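Local structure of TetR family transcriptional regulator (Rhodococcus erythropolis, 4ZA6) at residues R9-M17 / S27-V35; S16-L24 / S92-R101. The protein is a TetR-family transcriptional repressor, QsdR, that regulates qsdA and thereby probably the degradation of N-acyl-homoserine lactone quorum-sensing signals. One frame throughout, in Å; residues are numbered along the deposited sequence.

Contact 1. Residues R9-M17 / S27-V35; sequences RAIDTAASM and SLLAERLGV
The guanidinium of Arg32 has Ser16 OG at its edge, near its plane, while the CG of Met17 approaches obliquely and comes within 3.3 Å of Arg32 NH1. Ser16 OG is too far from NH1 for a direct bond, and one water spans the gap: it accepts from Arg32 NH1 at 3.0 Å and lies 3.1 Å from Ser16 OG. NH2 of the same group is taken by a salt bridge to Glu22, so both terminal nitrogens have a polar partner. The extended chain of Arg32 runs across Thr13 on its way there, with CD 4.0 Å from Thr13 CG2.

Deeper in, Leu29 is a knob set into a hole formed by Ala10, Thr13, Ala14 and Met17. Its CG stands anti to the backbone N (chi1 -180°), which carries the two methyls to helix 4-19: CD1 lies 3.6 Å from Thr13 CG2, and CD2 faces the methyl of Ala14. This is the first helix of a TetR-type DNA-binding domain packing on the first helix of its helix-turn-helix, the two axes crossing at 127° and 10.2 Å apart. Gly34, with positive phi, closes helix 26-33 in a Schellman motif and leads into helix 37-44, the recognition helix by family analogy; Leu40 of that helix touches both Leu29 and Leu33.

At the other end the two methyls of Leu33 part, CD1 resting 3.8 Å from Ala10 CB and CD2 reaching the backbone of Arg9. Thr13 turns CG2 toward Leu29 and its hydroxyl back along its own helix, where OG1 donates to Arg9 O at 2.8 Å. That carbonyl also accepts from Thr13 N, the two donors arriving from opposite faces of its plane.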
ATOM      1  N   ARG A   9     -18.904   8.970  -0.886  1.00 31.35           N
ATOM      2  CA  ARG A   9     -19.424   8.952  -2.254  1.00 31.26           C
ATOM      3  C   ARG A   9     -18.298   9.337  -3.206  1.00 33.05           C
ATOM      4  O   ARG A   9     -18.092   8.655  -4.206  1.00 32.26           O
ATOM      5  CB  ARG A   9     -20.606   9.915  -2.413  1.00 31.57           C
ATOM      6  CG  ARG A   9     -21.899   9.402  -1.806  1.00 30.72           C
ATOM      7  CD  ARG A   9     -23.052  10.252  -2.273  1.00 26.78           C
ATOM      8  NE  ARG A   9     -24.195  10.183  -1.358  1.00 32.58           N
ATOM      9  CZ  ARG A   9     -24.499  11.119  -0.463  1.00 43.94           C
ATOM     10  NH1 ARG A   9     -23.757  12.216  -0.360  1.00 32.47           N
ATOM     11  NH2 ARG A   9     -25.550  10.969   0.326  1.00 30.13           N
ATOM     12  N   ALA A  10     -17.523  10.379  -2.846  1.00 29.19           N
ATOM     13  CA  ALA A  10     -16.392  10.861  -3.645  1.00 27.78           C
ATOM     14  C   ALA A  10     -15.295   9.819  -3.811  1.00 30.25           C
ATOM     15  O   ALA A  10     -14.860   9.591  -4.937  1.00 28.96           O
ATOM     16  CB  ALA A  10     -15.838  12.161  -3.073  1.00 27.36           C
ATOM     17  N   ILE A  11     -14.865   9.163  -2.709  1.00 28.28           N
ATOM     18  CA  ILE A  11     -13.814   8.130  -2.769  1.00 27.21           C
ATOM     19  C   ILE A  11     -14.306   6.901  -3.527  1.00 30.83           C
ATOM     20  O   ILE A  11     -13.576   6.373  -4.368  1.00 29.39           O
ATOM     21  CB  ILE A  11     -13.253   7.765  -1.373  1.00 29.60           C
ATOM     22  CG1 ILE A  11     -12.766   9.019  -0.614  1.00 29.23           C
ATOM     23  CG2 ILE A  11     -12.155   6.670  -1.469  1.00 30.75           C
ATOM     24  CD1 ILE A  11     -12.601   8.787   0.889  1.00 29.29           C
ATOM     25  N   ASP A  12     -15.549   6.461  -3.252  1.00 28.08           N
ATOM     26  CA  ASP A  12     -16.117   5.311  -3.936  1.00 28.19           C
ATOM     27  C   ASP A  12     -16.162   5.505  -5.445  1.00 34.30           C
ATOM     28  O   ASP A  12     -15.855   4.567  -6.187  1.00 34.05           O
ATOM     29  CB  ASP A  12     -17.510   4.966  -3.388  1.00 29.59           C
ATOM     30  CG  ASP A  12     -17.503   4.382  -1.988  1.00 39.45           C
ATOM     31  OD1 ASP A  12     -16.396   4.172  -1.431  1.00 39.99           O
ATOM     32  OD2 ASP A  12     -18.596   4.113  -1.453  1.00 43.60           O
ATOM     33  N   THR A  13     -16.534   6.716  -5.897  1.00 30.36           N
ATOM     34  CA  THR A  13     -16.613   7.051  -7.317  1.00 30.49           C
ATOM     35  C   THR A  13     -15.219   7.099  -7.913  1.00 34.12           C
ATOM     36  O   THR A  13     -14.997   6.529  -8.975  1.00 32.94           O
ATOM     37  CB  THR A  13     -17.490   8.315  -7.534  1.00 34.51           C
ATOM     38  OG1 THR A  13     -18.758   8.127  -6.868  1.00 35.59           O
ATOM     39  CG2 THR A  13     -17.737   8.613  -9.003  1.00 32.52           C
ATOM     40  N   ALA A  14     -14.277   7.748  -7.215  1.00 32.23           N
ATOM     41  CA  ALA A  14     -12.867   7.844  -7.642  1.00 31.94           C
ATOM     42  C   ALA A  14     -12.213   6.442  -7.726  1.00 36.54           C
ATOM     43  O   ALA A  14     -11.518   6.159  -8.689  1.00 36.62           O
ATOM     44  CB  ALA A  14     -12.100   8.739  -6.695  1.00 31.92           C
ATOM     45  N   ALA A  15     -12.520   5.551  -6.763  1.00 34.07           N
ATOM     46  CA  ALA A  15     -12.061   4.159  -6.714  1.00 34.19           C
ATOM     47  C   ALA A  15     -12.597   3.361  -7.908  1.00 39.31           C
ATOM     48  O   ALA A  15     -11.846   2.559  -8.467  1.00 39.10           O
ATOM     49  CB  ALA A  15     -12.489   3.505  -5.402  1.00 34.77           C
ATOM     50  N   SER A  16     -13.855   3.611  -8.345  1.00 36.54           N
ATOM     51  CA  SER A  16     -14.405   2.915  -9.523  1.00 38.00           C
ATOM     52  C   SER A  16     -13.664   3.306 -10.814  1.00 41.74           C
ATOM     53  O   SER A  16     -13.479   2.470 -11.690  1.00 41.23           O
ATOM     54  CB  SER A  16     -15.920   3.105  -9.650  1.00 42.75           C
ATOM     55  OG  SER A  16     -16.307   4.218 -10.444  1.00 53.44           O
ATOM     56  N   MET A  17     -13.226   4.570 -10.914  1.00 37.75           N
ATOM     57  CA  MET A  17     -12.458   5.070 -12.045  1.00 37.60           C
ATOM     58  C   MET A  17     -11.092   4.378 -12.077  1.00 40.47           C
ATOM     59  O   MET A  17     -10.668   3.951 -13.144  1.00 42.14           O
ATOM     60  CB  MET A  17     -12.290   6.594 -11.957  1.00 39.76           C
ATOM     61  CG  MET A  17     -13.575   7.355 -12.209  1.00 43.76           C
ATOM     62  SD  MET A  17     -13.452   9.107 -11.744  1.00 48.08           S
ATOM     63  CE  MET A  17     -12.774   9.776 -13.234  1.00 45.03           C
ATOM     64  N   SER A  27     -12.920  16.839 -13.133  1.00 38.76           N
ATOM     65  CA  SER A  27     -14.112  17.414 -13.754  1.00 38.85           C
ATOM     66  C   SER A  27     -15.167  16.325 -13.985  1.00 40.41           C
ATOM     67  O   SER A  27     -16.343  16.544 -13.674  1.00 35.90           O
ATOM     68  CB  SER A  27     -13.759  18.129 -15.055  1.00 45.41           C
ATOM     69  OG  SER A  27     -13.318  19.447 -14.780  1.00 59.26           O
ATOM     70  N   LEU A  28     -14.733  15.144 -14.509  1.00 38.52           N
ATOM     71  CA  LEU A  28     -15.579  13.966 -14.752  1.00 39.12           C
ATOM     72  C   LEU A  28     -16.133  13.535 -13.371  1.00 38.70           C
ATOM     73  O   LEU A  28     -17.339  13.367 -13.223  1.00 36.85           O
ATOM     74  CB  LEU A  28     -14.706  12.840 -15.337  1.00 40.62           C
ATOM     75  CG  LEU A  28     -15.214  12.011 -16.532  1.00 48.68           C
ATOM     76  CD1 LEU A  28     -14.060  11.635 -17.452  1.00 48.04           C
ATOM     77  CD2 LEU A  28     -15.860  10.710 -16.067  1.00 52.61           C
ATOM     78  N   LEU A  29     -15.252  13.435 -12.348  1.00 33.43           N
ATOM     79  CA  LEU A  29     -15.648  13.073 -10.980  1.00 32.18           C
ATOM     80  C   LEU A  29     -16.704  14.034 -10.404  1.00 36.12           C
ATOM     81  O   LEU A  29     -17.747  13.570  -9.921  1.00 35.94           O
ATOM     82  CB  LEU A  29     -14.422  13.000 -10.063  1.00 31.65           C
ATOM     83  CG  LEU A  29     -14.636  12.626  -8.576  1.00 35.53           C
ATOM     84  CD1 LEU A  29     -15.528  11.413  -8.399  1.00 35.78           C
ATOM     85  CD2 LEU A  29     -13.331  12.288  -7.955  1.00 35.68           C
ATOM     86  N   ALA A  30     -16.453  15.356 -10.480  1.00 31.47           N
ATOM     87  CA  ALA A  30     -17.404  16.365  -9.997  1.00 31.67           C
ATOM     88  C   ALA A  30     -18.765  16.229 -10.703  1.00 38.14           C
ATOM     89  O   ALA A  30     -19.816  16.327 -10.054  1.00 37.49           O
ATOM     90  CB  ALA A  30     -16.825  17.752 -10.217  1.00 32.99           C
ATOM     91  N   GLU A  31     -18.751  15.966 -12.031  1.00 36.03           N
ATOM     92  CA  GLU A  31     -19.982  15.790 -12.813  1.00 37.41           C
ATOM     93  C   GLU A  31     -20.726  14.532 -12.353  1.00 38.83           C
ATOM     94  O   GLU A  31     -21.923  14.598 -12.139  1.00 37.70           O
ATOM     95  CB  GLU A  31     -19.667  15.744 -14.333  1.00 40.34           C
ATOM     96  CG  GLU A  31     -20.876  15.561 -15.243  1.00 51.79           C
ATOM     97  CD  GLU A  31     -20.677  16.110 -16.643  1.00 87.36           C
ATOM     98  OE1 GLU A  31     -20.275  15.346 -17.551  1.00 93.46           O
ATOM     99  OE2 GLU A  31     -20.932  17.322 -16.829  1.00 84.92           O
ATOM    100  N   ARG A  32     -20.010  13.402 -12.158  1.00 36.75           N
ATOM    101  CA  ARG A  32     -20.622  12.144 -11.668  1.00 36.58           C
ATOM    102  C   ARG A  32     -21.266  12.309 -10.283  1.00 36.54           C
ATOM    103  O   ARG A  32     -22.328  11.739 -10.020  1.00 38.13           O
ATOM    104  CB  ARG A  32     -19.596  11.001 -11.634  1.00 34.99           C
ATOM    105  CG  ARG A  32     -19.352  10.364 -12.990  1.00 45.01           C
ATOM    106  CD  ARG A  32     -18.337   9.264 -12.870  1.00 46.94           C
ATOM    107  NE  ARG A  32     -17.972   8.725 -14.177  1.00 58.92           N
ATOM    108  CZ  ARG A  32     -17.189   7.668 -14.357  1.00 70.07           C
ATOM    109  NH1 ARG A  32     -16.708   7.005 -13.315  1.00 53.73           N
ATOM    110  NH2 ARG A  32     -16.906   7.248 -15.581  1.00 63.35           N
ATOM    111  N   LEU A  33     -20.634  13.106  -9.415  1.00 29.78           N
ATOM    112  CA  LEU A  33     -21.143  13.391  -8.073  1.00 28.34           C
ATOM    113  C   LEU A  33     -22.273  14.412  -8.040  1.00 32.07           C
ATOM    114  O   LEU A  33     -22.992  14.512  -7.037  1.00 29.90           O
ATOM    115  CB  LEU A  33     -20.000  13.859  -7.172  1.00 27.68           C
ATOM    116  CG  LEU A  33     -19.019  12.788  -6.704  1.00 32.02           C
ATOM    117  CD1 LEU A  33     -17.817  13.427  -6.075  1.00 31.61           C
ATOM    118  CD2 LEU A  33     -19.665  11.838  -5.697  1.00 34.72           C
ATOM    119  N   GLY A  34     -22.411  15.171  -9.119  1.00 29.87           N
ATOM    120  CA  GLY A  34     -23.384  16.242  -9.217  1.00 31.62           C
ATOM    121  C   GLY A  34     -22.951  17.437  -8.386  1.00 34.90           C
ATOM    122  O   GLY A  34     -23.796  18.141  -7.823  1.00 33.42           O
ATOM    123  N   VAL A  35     -21.630  17.668  -8.300  1.00 30.44           N
ATOM    124  CA  VAL A  35     -21.084  18.802  -7.538  1.00 31.93           C
ATOM    125  C   VAL A  35     -20.173  19.690  -8.401  1.00 38.20           C
ATOM    126  O   VAL A  35     -19.648  19.241  -9.408  1.00 36.51           O
ATOM    127  CB  VAL A  35     -20.379  18.403  -6.210  1.00 34.42           C
ATOM    128  CG1 VAL A  35     -21.332  17.685  -5.269  1.00 33.95           C
ATOM    129  CG2 VAL A  35     -19.119  17.566  -6.463  1.00 34.02           C
TER
HETATM  130  O   HOH W   1     -15.836   4.179 -13.488  1.00 46.86           O

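Contact 2. Residues S16-L24 / S92-R101; sequences SMYLAEEPL and STELRALTKR
Tyr18 lays its ring against Glu94, whose CB sits over one face in a CH-pi contact, 4.2 Å from the ring centroid. Glu94 CG stands between backbone N and carbonyl carbon (chi1 57°), and the chain bends at chi2, bringing CG to 3.6 Å from Tyr18 CZ with the carboxylate nearly perpendicular to the ring. A water donates to both Tyr18 O and Glu94 O, tying the two backbones together. The phenol oxygen rests on Leu95 CB and is hydrogen-bonded to a methylpentanediol, probably from the crystallisation liquor.

Glu21, at the Schellman turn ending helix 4-19 of the DNA-binding part (by family analogy), stretches along helix 93-101 of the TetR-like C-terminal domain, OE1 3.5 Å from Ala97 CB. A second water accepts from Thr93 OG1 and donates to Glu21 OE2 and Glu94 OE1.

Arg101 lays a guanidinium face on Pro23, NE 3.5 Å from Pro23 CB and buried without a polar partner. With an alanine here, Pro23 would probably lose this cover, and the water that accepts from Arg101 NH2 would keep just its weak bond to Glu22 O.

Glu21 OE2 and Glu94 OE1 lie 5.4 Å apart; their shared water probably eases repulsion, and the junction rests on water bridges and carbon contacts.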
ATOM      1  N   SER A  16     -13.855   3.611  -8.345  1.00 36.54           N
ATOM      2  CA  SER A  16     -14.405   2.915  -9.523  1.00 38.00           C
ATOM      3  C   SER A  16     -13.664   3.306 -10.814  1.00 41.74           C
ATOM      4  O   SER A  16     -13.479   2.470 -11.690  1.00 41.23           O
ATOM      5  CB  SER A  16     -15.920   3.105  -9.650  1.00 42.75           C
ATOM      6  OG  SER A  16     -16.307   4.218 -10.444  1.00 53.44           O
ATOM      7  N   MET A  17     -13.226   4.570 -10.914  1.00 37.75           N
ATOM      8  CA  MET A  17     -12.458   5.070 -12.045  1.00 37.60           C
ATOM      9  C   MET A  17     -11.092   4.378 -12.077  1.00 40.47           C
ATOM     10  O   MET A  17     -10.668   3.951 -13.144  1.00 42.14           O
ATOM     11  CB  MET A  17     -12.290   6.594 -11.957  1.00 39.76           C
ATOM     12  CG  MET A  17     -13.575   7.355 -12.209  1.00 43.76           C
ATOM     13  SD  MET A  17     -13.452   9.107 -11.744  1.00 48.08           S
ATOM     14  CE  MET A  17     -12.774   9.776 -13.234  1.00 45.03           C
ATOM     15  N   TYR A  18     -10.439   4.214 -10.904  1.00 35.12           N
ATOM     16  CA  TYR A  18      -9.143   3.525 -10.777  1.00 33.96           C
ATOM     17  C   TYR A  18      -9.291   2.060 -11.211  1.00 38.16           C
ATOM     18  O   TYR A  18      -8.560   1.615 -12.090  1.00 35.55           O
ATOM     19  CB  TYR A  18      -8.570   3.641  -9.347  1.00 33.28           C
ATOM     20  CG  TYR A  18      -7.377   2.737  -9.064  1.00 32.46           C
ATOM     21  CD1 TYR A  18      -6.167   2.916  -9.726  1.00 33.37           C
ATOM     22  CD2 TYR A  18      -7.457   1.726  -8.109  1.00 33.85           C
ATOM     23  CE1 TYR A  18      -5.077   2.077  -9.486  1.00 33.06           C
ATOM     24  CE2 TYR A  18      -6.380   0.876  -7.863  1.00 35.32           C
ATOM     25  CZ  TYR A  18      -5.188   1.058  -8.550  1.00 41.30           C
ATOM     26  OH  TYR A  18      -4.121   0.237  -8.290  1.00 37.45           O
ATOM     27  N   LEU A  19     -10.314   1.366 -10.676  1.00 38.15           N
ATOM     28  CA  LEU A  19     -10.639  -0.020 -10.992  1.00 40.57           C
ATOM     29  C   LEU A  19     -11.029  -0.232 -12.445  1.00 47.13           C
ATOM     30  O   LEU A  19     -10.802  -1.318 -12.980  1.00 49.64           O
ATOM     31  CB  LEU A  19     -11.750  -0.505 -10.078  1.00 41.06           C
ATOM     32  CG  LEU A  19     -11.803  -1.995  -9.873  1.00 47.52           C
ATOM     33  CD1 LEU A  19     -10.590  -2.501  -9.068  1.00 46.29           C
ATOM     34  CD2 LEU A  19     -13.103  -2.403  -9.240  1.00 52.00           C
ATOM     35  N   ALA A  20     -11.619   0.796 -13.080  1.00 42.92           N
ATOM     36  CA  ALA A  20     -12.020   0.736 -14.488  1.00 43.67           C
ATOM     37  C   ALA A  20     -10.881   1.155 -15.442  1.00 45.95           C
ATOM     38  O   ALA A  20     -11.060   1.131 -16.657  1.00 47.59           O
ATOM     39  CB  ALA A  20     -13.266   1.586 -14.718  1.00 44.58           C
ATOM     40  N   GLU A  21      -9.704   1.479 -14.879  1.00 39.52           N
ATOM     41  CA  GLU A  21      -8.475   1.910 -15.554  1.00 38.43           C
ATOM     42  C   GLU A  21      -8.638   3.238 -16.272  1.00 43.17           C
ATOM     43  O   GLU A  21      -8.043   3.480 -17.320  1.00 43.36           O
ATOM     44  CB  GLU A  21      -7.870   0.818 -16.451  1.00 39.83           C
ATOM     45  CG  GLU A  21      -7.650  -0.510 -15.756  1.00 40.72           C
ATOM     46  CD  GLU A  21      -7.022  -1.595 -16.608  1.00 71.19           C
ATOM     47  OE1 GLU A  21      -6.498  -1.286 -17.704  1.00 66.69           O
ATOM     48  OE2 GLU A  21      -7.056  -2.766 -16.169  1.00 72.45           O
ATOM     49  N   GLU A  22      -9.445   4.106 -15.692  1.00 40.94           N
ATOM     50  CA  GLU A  22      -9.707   5.427 -16.236  1.00 40.70           C
ATOM     51  C   GLU A  22      -8.878   6.401 -15.423  1.00 45.58           C
ATOM     52  O   GLU A  22      -8.825   6.251 -14.200  1.00 44.76           O
ATOM     53  CB  GLU A  22     -11.195   5.790 -16.079  1.00 42.13           C
ATOM     54  CG  GLU A  22     -12.154   4.858 -16.802  1.00 55.01           C
ATOM     55  CD  GLU A  22     -13.634   5.056 -16.534  1.00 81.71           C
ATOM     56  OE1 GLU A  22     -14.032   6.149 -16.065  1.00 68.94           O
ATOM     57  OE2 GLU A  22     -14.407   4.120 -16.842  1.00 85.81           O
ATOM     58  N   PRO A  23      -8.237   7.417 -16.042  1.00 42.55           N
ATOM     59  CA  PRO A  23      -7.502   8.399 -15.233  1.00 42.08           C
ATOM     60  C   PRO A  23      -8.453   9.176 -14.319  1.00 46.26           C
ATOM     61  O   PRO A  23      -9.642   9.283 -14.620  1.00 45.22           O
ATOM     62  CB  PRO A  23      -6.847   9.303 -16.285  1.00 45.21           C
ATOM     63  CG  PRO A  23      -7.724   9.183 -17.498  1.00 49.89           C
ATOM     64  CD  PRO A  23      -8.199   7.756 -17.482  1.00 45.44           C
ATOM     65  N   LEU A  24      -7.947   9.690 -13.192  1.00 44.20           N
ATOM     66  CA  LEU A  24      -8.773  10.424 -12.225  1.00 44.48           C
ATOM     67  C   LEU A  24      -9.042  11.870 -12.649  1.00 48.78           C
ATOM     68  O   LEU A  24      -8.426  12.803 -12.131  1.00 50.57           O
ATOM     69  CB  LEU A  24      -8.156  10.369 -10.821  1.00 44.23           C
ATOM     70  CG  LEU A  24      -9.127  10.264  -9.666  1.00 50.36           C
ATOM     71  CD1 LEU A  24      -9.645   8.833  -9.546  1.00 51.64           C
ATOM     72  CD2 LEU A  24      -8.440  10.644  -8.361  1.00 52.63           C
ATOM     73  N   SER A  92      -1.388  -6.625 -10.193  1.00 32.37           N
ATOM     74  CA  SER A  92      -2.544  -5.727 -10.346  1.00 31.90           C
ATOM     75  C   SER A  92      -2.596  -5.076 -11.709  1.00 36.32           C
ATOM     76  O   SER A  92      -1.707  -4.298 -12.034  1.00 34.37           O
ATOM     77  CB  SER A  92      -2.523  -4.642  -9.280  1.00 33.59           C
ATOM     78  OG  SER A  92      -3.616  -3.753  -9.433  1.00 34.82           O
ATOM     79  N   THR A  93      -3.661  -5.348 -12.484  1.00 36.05           N
ATOM     80  CA  THR A  93      -3.866  -4.753 -13.818  1.00 37.27           C
ATOM     81  C   THR A  93      -4.217  -3.252 -13.707  1.00 40.09           C
ATOM     82  O   THR A  93      -3.686  -2.442 -14.476  1.00 39.87           O
ATOM     83  CB  THR A  93      -4.888  -5.554 -14.614  1.00 47.20           C
ATOM     84  OG1 THR A  93      -5.925  -5.956 -13.728  1.00 53.10           O
ATOM     85  CG2 THR A  93      -4.275  -6.763 -15.259  1.00 43.74           C
ATOM     86  N   GLU A  94      -5.062  -2.882 -12.714  1.00 37.45           N
ATOM     87  CA  GLU A  94      -5.435  -1.491 -12.430  1.00 36.52           C
ATOM     88  C   GLU A  94      -4.221  -0.630 -12.042  1.00 39.78           C
ATOM     89  O   GLU A  94      -4.062   0.484 -12.550  1.00 38.60           O
ATOM     90  CB  GLU A  94      -6.594  -1.381 -11.416  1.00 37.58           C
ATOM     91  CG  GLU A  94      -6.378  -2.042 -10.062  1.00 50.36           C
ATOM     92  CD  GLU A  94      -6.776  -3.505  -9.930  1.00 77.24           C
ATOM     93  OE1 GLU A  94      -7.223  -4.106 -10.936  1.00 77.50           O
ATOM     94  OE2 GLU A  94      -6.631  -4.054  -8.810  1.00 59.87           O
ATOM     95  N   LEU A  95      -3.330  -1.165 -11.184  1.00 37.31           N
ATOM     96  CA  LEU A  95      -2.105  -0.445 -10.827  1.00 35.70           C
ATOM     97  C   LEU A  95      -1.229  -0.282 -12.061  1.00 38.26           C
ATOM     98  O   LEU A  95      -0.768   0.825 -12.333  1.00 37.66           O
ATOM     99  CB  LEU A  95      -1.311  -1.136  -9.704  1.00 34.58           C
ATOM    100  CG  LEU A  95      -0.039  -0.378  -9.299  1.00 37.27           C
ATOM    101  CD1 LEU A  95      -0.378   1.002  -8.732  1.00 37.15           C
ATOM    102  CD2 LEU A  95       0.792  -1.175  -8.342  1.00 36.71           C
ATOM    103  N   ARG A  96      -1.044  -1.375 -12.819  1.00 35.64           N
ATOM    104  CA  ARG A  96      -0.244  -1.419 -14.047  1.00 36.95           C
ATOM    105  C   ARG A  96      -0.647  -0.335 -15.041  1.00 38.28           C
ATOM    106  O   ARG A  96       0.228   0.329 -15.590  1.00 36.62           O
ATOM    107  CB  ARG A  96      -0.312  -2.821 -14.690  1.00 42.87           C
ATOM    108  CG  ARG A  96       0.931  -3.200 -15.488  1.00 56.75           C
ATOM    109  CD  ARG A  96       1.093  -4.704 -15.608  1.00 73.34           C
ATOM    110  NE  ARG A  96       1.715  -5.297 -14.420  1.00 84.88           N
ATOM    111  CZ  ARG A  96       3.025  -5.478 -14.259  1.00 97.46           C
ATOM    112  NH1 ARG A  96       3.874  -5.108 -15.211  1.00 87.06           N
ATOM    113  NH2 ARG A  96       3.494  -6.027 -13.144  1.00 77.83           N
ATOM    114  N   ALA A  97      -1.967  -0.139 -15.250  1.00 36.12           N
ATOM    115  CA  ALA A  97      -2.516   0.885 -16.140  1.00 37.08           C
ATOM    116  C   ALA A  97      -2.192   2.278 -15.611  1.00 39.00           C
ATOM    117  O   ALA A  97      -1.839   3.155 -16.392  1.00 38.16           O
ATOM    118  CB  ALA A  97      -4.034   0.713 -16.274  1.00 38.72           C
ATOM    119  N   LEU A  98      -2.302   2.470 -14.279  1.00 35.31           N
ATOM    120  CA  LEU A  98      -2.026   3.736 -13.605  1.00 34.58           C
ATOM    121  C   LEU A  98      -0.543   4.075 -13.687  1.00 36.94           C
ATOM    122  O   LEU A  98      -0.215   5.182 -14.093  1.00 36.19           O
ATOM    123  CB  LEU A  98      -2.507   3.683 -12.138  1.00 33.85           C
ATOM    124  CG  LEU A  98      -2.285   4.950 -11.303  1.00 39.25           C
ATOM    125  CD1 LEU A  98      -3.426   5.953 -11.490  1.00 41.14           C
ATOM    126  CD2 LEU A  98      -2.091   4.611  -9.832  1.00 39.57           C
ATOM    127  N   THR A  99       0.340   3.111 -13.370  1.00 35.55           N
ATOM    128  CA  THR A  99       1.798   3.304 -13.393  1.00 36.76           C
ATOM    129  C   THR A  99       2.357   3.590 -14.768  1.00 44.06           C
ATOM    130  O   THR A  99       3.351   4.300 -14.879  1.00 44.82           O
ATOM    131  CB  THR A  99       2.560   2.227 -12.608  1.00 42.12           C
ATOM    132  OG1 THR A  99       2.374   0.945 -13.215  1.00 39.13           O
ATOM    133  CG2 THR A  99       2.166   2.189 -11.147  1.00 36.49           C
ATOM    134  N   LYS A 100       1.713   3.053 -15.816  1.00 42.24           N
ATOM    135  CA  LYS A 100       2.115   3.267 -17.210  1.00 42.08           C
ATOM    136  C   LYS A 100       1.800   4.684 -17.644  1.00 42.96           C
ATOM    137  O   LYS A 100       2.609   5.309 -18.318  1.00 43.63           O
ATOM    138  CB  LYS A 100       1.446   2.250 -18.142  1.00 45.24           C
ATOM    139  CG  LYS A 100       2.209   0.944 -18.245  1.00 61.44           C
ATOM    140  CD  LYS A 100       1.409  -0.113 -19.009  1.00 75.22           C
ATOM    141  CE  LYS A 100       2.106  -1.457 -19.038  1.00 84.66           C
ATOM    142  NZ  LYS A 100       1.344  -2.461 -19.827  1.00 90.94           N
ATOM    143  N   ARG A 101       0.647   5.203 -17.213  1.00 39.26           N
ATOM    144  CA  ARG A 101       0.202   6.543 -17.575  1.00 39.89           C
ATOM    145  C   ARG A 101       0.815   7.665 -16.729  1.00 41.84           C
ATOM    146  O   ARG A 101       1.136   8.708 -17.278  1.00 41.69           O
ATOM    147  CB  ARG A 101      -1.336   6.586 -17.533  1.00 40.27           C
ATOM    148  CG  ARG A 101      -1.987   7.843 -18.103  1.00 50.52           C
ATOM    149  CD  ARG A 101      -3.497   7.847 -17.894  1.00 51.67           C
ATOM    150  NE  ARG A 101      -3.856   7.555 -16.503  1.00 50.57           N
ATOM    151  CZ  ARG A 101      -4.423   6.424 -16.095  1.00 52.02           C
ATOM    152  NH1 ARG A 101      -4.744   5.481 -16.967  1.00 44.99           N
ATOM    153  NH2 ARG A 101      -4.692   6.240 -14.818  1.00 32.40           N
TER
HETATM  154  O   HOH W   2      -6.231   2.049 -13.075  1.00 32.29           O
HETATM  155  O   HOH W   3      -7.997  -4.202 -14.106  1.00 53.38           O
HETATM  156  O   HOH W   4      -6.157   4.470 -13.931  1.00 51.02           O

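In the fold
Helix 4-19 serves both contacts, which share Ser16 and Met17 and have centres 15 Å apart. Contact 1 binds that helix to the helix-turn-helix; contact 2 joins its end and the following turn to helix 93-101, in the C-terminal regulatory part of the fold. They meet directly where Arg32 NH2 and Glu22 OE1 form a salt bridge at 3.1 Å, and where Leu24 CD1 packs 3.4 Å from Ala14 O. Between nearest atoms, a calcium ion lies about 8 Å from the Arg9 side chain, and the methylpentanediol, a solvent molecule that may mark a pocket, about 3 Å from that of Tyr18. In TetR repressors ligand binding generally alters the DNA-binding domain; contact 2 could pass on such a shift.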